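Local coordinates for protein activating signal cointegrator 1 complex subunit 2 (Homo sapiens, PDB 6YXQ) that binds polyubiquitin chains and, within the ASCC complex, recruits ASCC3 and ALKBH3 to sites of DNA damage, and takes part in rescuing stalled ribosomes, at residues Pro6-Gln14 with Lys141-Ala149. Numbering follows the deposited sequence.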
loop_
_atom_site.group_PDB
_atom_site.type_symbol
_atom_site.label_atom_id
_atom_site.label_comp_id
_atom_site.label_asym_id
_atom_site.label_seq_id
_atom_site.Cartn_x
_atom_site.Cartn_y
_atom_site.Cartn_z
ATOM N N PRO B 6 -6.920 25.424 -27.755
ATOM C CA PRO B 6 -6.004 24.314 -27.477
ATOM C C PRO B 6 -5.898 24.019 -25.986
ATOM O O PRO B 6 -6.367 24.817 -25.173
ATOM C CB PRO B 6 -4.676 24.823 -28.033
ATOM C CG PRO B 6 -4.739 26.302 -27.798
ATOM C CD PRO B 6 -6.201 26.704 -27.890
ATOM N N ALA B 7 -5.288 22.890 -25.635
ATOM C CA ALA B 7 -5.104 22.484 -24.246
ATOM C C ALA B 7 -3.640 22.666 -23.866
ATOM O O ALA B 7 -2.749 22.120 -24.526
ATOM C CB ALA B 7 -5.542 21.035 -24.035
ATOM N N LEU B 8 -3.398 23.440 -22.802
ATOM C CA LEU B 8 -2.053 23.737 -22.325
ATOM C C LEU B 8 -1.704 22.821 -21.164
ATOM O O LEU B 8 -2.465 22.754 -20.186
ATOM C CB LEU B 8 -1.954 25.199 -21.889
ATOM C CG LEU B 8 -0.575 25.868 -21.892
ATOM C CD1 LEU B 8 0.080 25.764 -23.262
ATOM C CD2 LEU B 8 -0.679 27.327 -21.451
ATOM N N PRO B 9 -0.585 22.102 -21.233
ATOM C CA PRO B 9 -0.218 21.209 -20.130
ATOM C C PRO B 9 0.087 21.985 -18.859
ATOM O O PRO B 9 0.536 23.134 -18.891
ATOM C CB PRO B 9 1.026 20.480 -20.654
ATOM C CG PRO B 9 1.558 21.349 -21.735
ATOM C CD PRO B 9 0.373 22.032 -22.349
ATOM N N LEU B 10 -0.141 21.311 -17.730
ATOM C CA LEU B 10 -0.191 21.974 -16.430
ATOM C C LEU B 10 1.120 22.662 -16.079
ATOM O O LEU B 10 1.114 23.758 -15.505
ATOM C CB LEU B 10 -0.547 20.952 -15.355
ATOM C CG LEU B 10 -0.646 21.463 -13.919
ATOM C CD1 LEU B 10 -1.626 22.620 -13.829
ATOM C CD2 LEU B 10 -1.061 20.332 -12.990
ATOM N N ASP B 11 2.255 22.029 -16.391
ATOM C CA ASP B 11 3.536 22.545 -15.917
ATOM C C ASP B 11 3.804 23.947 -16.451
ATOM O O ASP B 11 4.400 24.775 -15.755
ATOM C CB ASP B 11 4.668 21.600 -16.313
ATOM C CG ASP B 11 4.526 21.091 -17.728
ATOM O OD1 ASP B 11 5.494 21.220 -18.512
ATOM O OD2 ASP B 11 3.443 20.559 -18.053
ATOM N N GLN B 12 3.363 24.238 -17.675
ATOM C CA GLN B 12 3.615 25.533 -18.290
ATOM C C GLN B 12 2.394 26.451 -18.300
ATOM O O GLN B 12 2.489 27.576 -18.806
ATOM C CB GLN B 12 4.150 25.348 -19.717
ATOM C CG GLN B 12 3.200 24.657 -20.685
ATOM C CD GLN B 12 3.859 24.361 -22.028
ATOM O OE1 GLN B 12 5.083 24.403 -22.154
ATOM N NE2 GLN B 12 3.045 24.064 -23.034
ATOM N N LEU B 13 1.265 26.020 -17.738
ATOM C CA LEU B 13 0.076 26.862 -17.712
ATOM C C LEU B 13 0.192 27.913 -16.614
ATOM O O LEU B 13 0.666 27.634 -15.509
ATOM C CB LEU B 13 -1.193 26.020 -17.510
ATOM C CG LEU B 13 -2.525 26.786 -17.474
ATOM C CD1 LEU B 13 -3.648 25.902 -17.991
ATOM C CD2 LEU B 13 -2.898 27.306 -16.085
ATOM N N GLN B 14 -0.268 29.120 -16.926
ATOM C CA GLN B 14 -0.187 30.265 -16.036
ATOM C C GLN B 14 -1.572 30.624 -15.517
ATOM O O GLN B 14 -2.552 30.584 -16.266
ATOM C CB GLN B 14 0.427 31.466 -16.766
ATOM C CG GLN B 14 1.645 31.103 -17.595
ATOM C CD GLN B 14 2.934 31.377 -16.859
ATOM O OE1 GLN B 14 2.942 32.066 -15.839
ATOM N NE2 GLN B 14 4.030 30.823 -17.357
ATOM N N LYS B 141 -7.927 14.963 -21.587
ATOM C CA LYS B 141 -7.492 15.814 -22.697
ATOM C C LYS B 141 -7.079 17.209 -22.238
ATOM O O LYS B 141 -6.086 17.763 -22.726
ATOM C CB LYS B 141 -8.607 15.913 -23.742
ATOM C CG LYS B 141 -9.332 14.597 -24.020
ATOM C CD LYS B 141 -10.769 14.839 -24.474
ATOM C CE LYS B 141 -11.649 13.612 -24.254
ATOM N NZ LYS B 141 -12.945 13.959 -23.598
ATOM N N ASP B 142 -7.835 17.804 -21.319
ATOM C CA ASP B 142 -7.475 19.133 -20.847
ATOM C C ASP B 142 -6.421 19.083 -19.750
ATOM O O ASP B 142 -5.610 20.008 -19.633
ATOM C CB ASP B 142 -8.719 19.866 -20.340
ATOM C CG ASP B 142 -9.766 20.049 -21.418
ATOM O OD1 ASP B 142 -10.037 19.078 -22.155
ATOM O OD2 ASP B 142 -10.318 21.164 -21.526
ATOM N N HIS B 143 -6.408 18.021 -18.957
ATOM C CA HIS B 143 -5.606 17.954 -17.741
ATOM C C HIS B 143 -4.490 16.932 -17.935
ATOM O O HIS B 143 -4.682 15.731 -17.741
ATOM C CB HIS B 143 -6.489 17.615 -16.563
ATOM C CG HIS B 143 -7.627 18.569 -16.383
ATOM N ND1 HIS B 143 -7.450 19.852 -15.910
ATOM C CD2 HIS B 143 -8.951 18.439 -16.632
ATOM C CE1 HIS B 143 -8.618 20.466 -15.862
ATOM N NE2 HIS B 143 -9.545 19.630 -16.295
ATOM N N PHE B 144 -3.312 17.425 -18.308
ATOM C CA PHE B 144 -2.184 16.559 -18.599
ATOM C C PHE B 144 -0.898 17.312 -18.295
ATOM O O PHE B 144 -0.902 18.531 -18.111
ATOM C CB PHE B 144 -2.228 16.069 -20.052
ATOM C CG PHE B 144 -1.992 17.145 -21.088
ATOM C CD1 PHE B 144 -2.964 18.092 -21.368
ATOM C CD2 PHE B 144 -0.806 17.180 -21.808
ATOM C CE1 PHE B 144 -2.751 19.065 -22.327
ATOM C CE2 PHE B 144 -0.588 18.150 -22.768
ATOM C CZ PHE B 144 -1.563 19.094 -23.028
ATOM N N ILE B 145 0.206 16.573 -18.220
ATOM C CA ILE B 145 1.502 17.141 -17.867
ATOM C C ILE B 145 2.535 16.709 -18.897
ATOM O O ILE B 145 2.498 15.576 -19.388
ATOM C CB ILE B 145 1.940 16.717 -16.449
ATOM C CG1 ILE B 145 0.853 17.070 -15.429
ATOM C CG2 ILE B 145 3.253 17.382 -16.079
ATOM C CD1 ILE B 145 1.215 16.736 -13.989
ATOM N N SER B 146 3.457 17.617 -19.220
ATOM C CA SER B 146 4.529 17.315 -20.161
ATOM C C SER B 146 5.335 16.116 -19.666
ATOM O O SER B 146 5.760 16.098 -18.506
ATOM C CB SER B 146 5.466 18.502 -20.345
ATOM O OG SER B 146 4.753 19.724 -20.345
ATOM N N PRO B 147 5.598 15.125 -20.517
ATOM C CA PRO B 147 6.339 13.930 -20.058
ATOM C C PRO B 147 7.648 14.239 -19.340
ATOM O O PRO B 147 7.884 13.698 -18.251
ATOM C CB PRO B 147 6.552 13.156 -21.364
ATOM C CG PRO B 147 5.412 13.573 -22.245
ATOM C CD PRO B 147 5.134 14.997 -21.911
ATOM N N SER B 148 8.504 15.101 -19.911
ATOM C CA SER B 148 9.805 15.399 -19.301
ATOM C C SER B 148 9.658 16.099 -17.959
ATOM O O SER B 148 10.376 15.788 -17.002
ATOM C CB SER B 148 10.676 16.226 -20.267
ATOM O OG SER B 148 9.917 17.131 -21.065
ATOM N N ALA B 149 8.740 17.057 -17.882
ATOM C CA ALA B 149 8.470 17.733 -16.621
ATOM C C ALA B 149 7.816 16.794 -15.607
ATOM O O ALA B 149 8.069 16.891 -14.391
ATOM C CB ALA B 149 7.582 18.945 -16.878
#
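Residues 6-14 run alongside residues 141-149 in the same direction, Ala7 facing Asp142 and Pro9 facing Ile145, and one backbone hydrogen bond joins them, from Leu10 N to Phe144 O at 2.9 Å, nearly straight at 167°. An irregular N-terminal segment leading into strand 14-18 of a small antiparallel β-hairpin here packs on the loop before helix 147-156, on the surface of the largely helical N-terminal part of ASCC2. Pro9 CB sits over one face of the Phe144 ring in a CH-pi contact, 3.9 Å from the ring centroid and shifted toward the rim, while Pro9 CD reaches Phe144 CZ. Ala7 O meets the edge of the same ring, in its plane, 3.6 Å from Phe144 CZ. Phe144 CG stands between its own backbone N and carbonyl carbon, and this chi1 of 68° turns one face of the ring to Pro9 and its edge to Ala7 O. On the inner side, Leu10 CB packs against Ile145 CG1, and both side chains lean on His78 and Trp82 of helix 78-87. The Asp11 carboxylate meets both the backbone N and the hydroxyl of Ser146, the N-cap residue of the helix. The N-H of Ser146 points almost straight at Asp11 OD2, with N 3.2 Å away, and meets it from above the carboxylate plane, while the hydroxyl lies within hydrogen-bonding distance of both carboxylate oxygens. An alanine in place of Asp11 has no carboxylate, and Ser146 N and OG would probably lose their bonds to residues 6-14, leaving this end of the segment held less firmly on the helix start. In the first turn of the helix, Ala149 CB abuts the same carboxylate, 3.5 Å from Asp11 OD1.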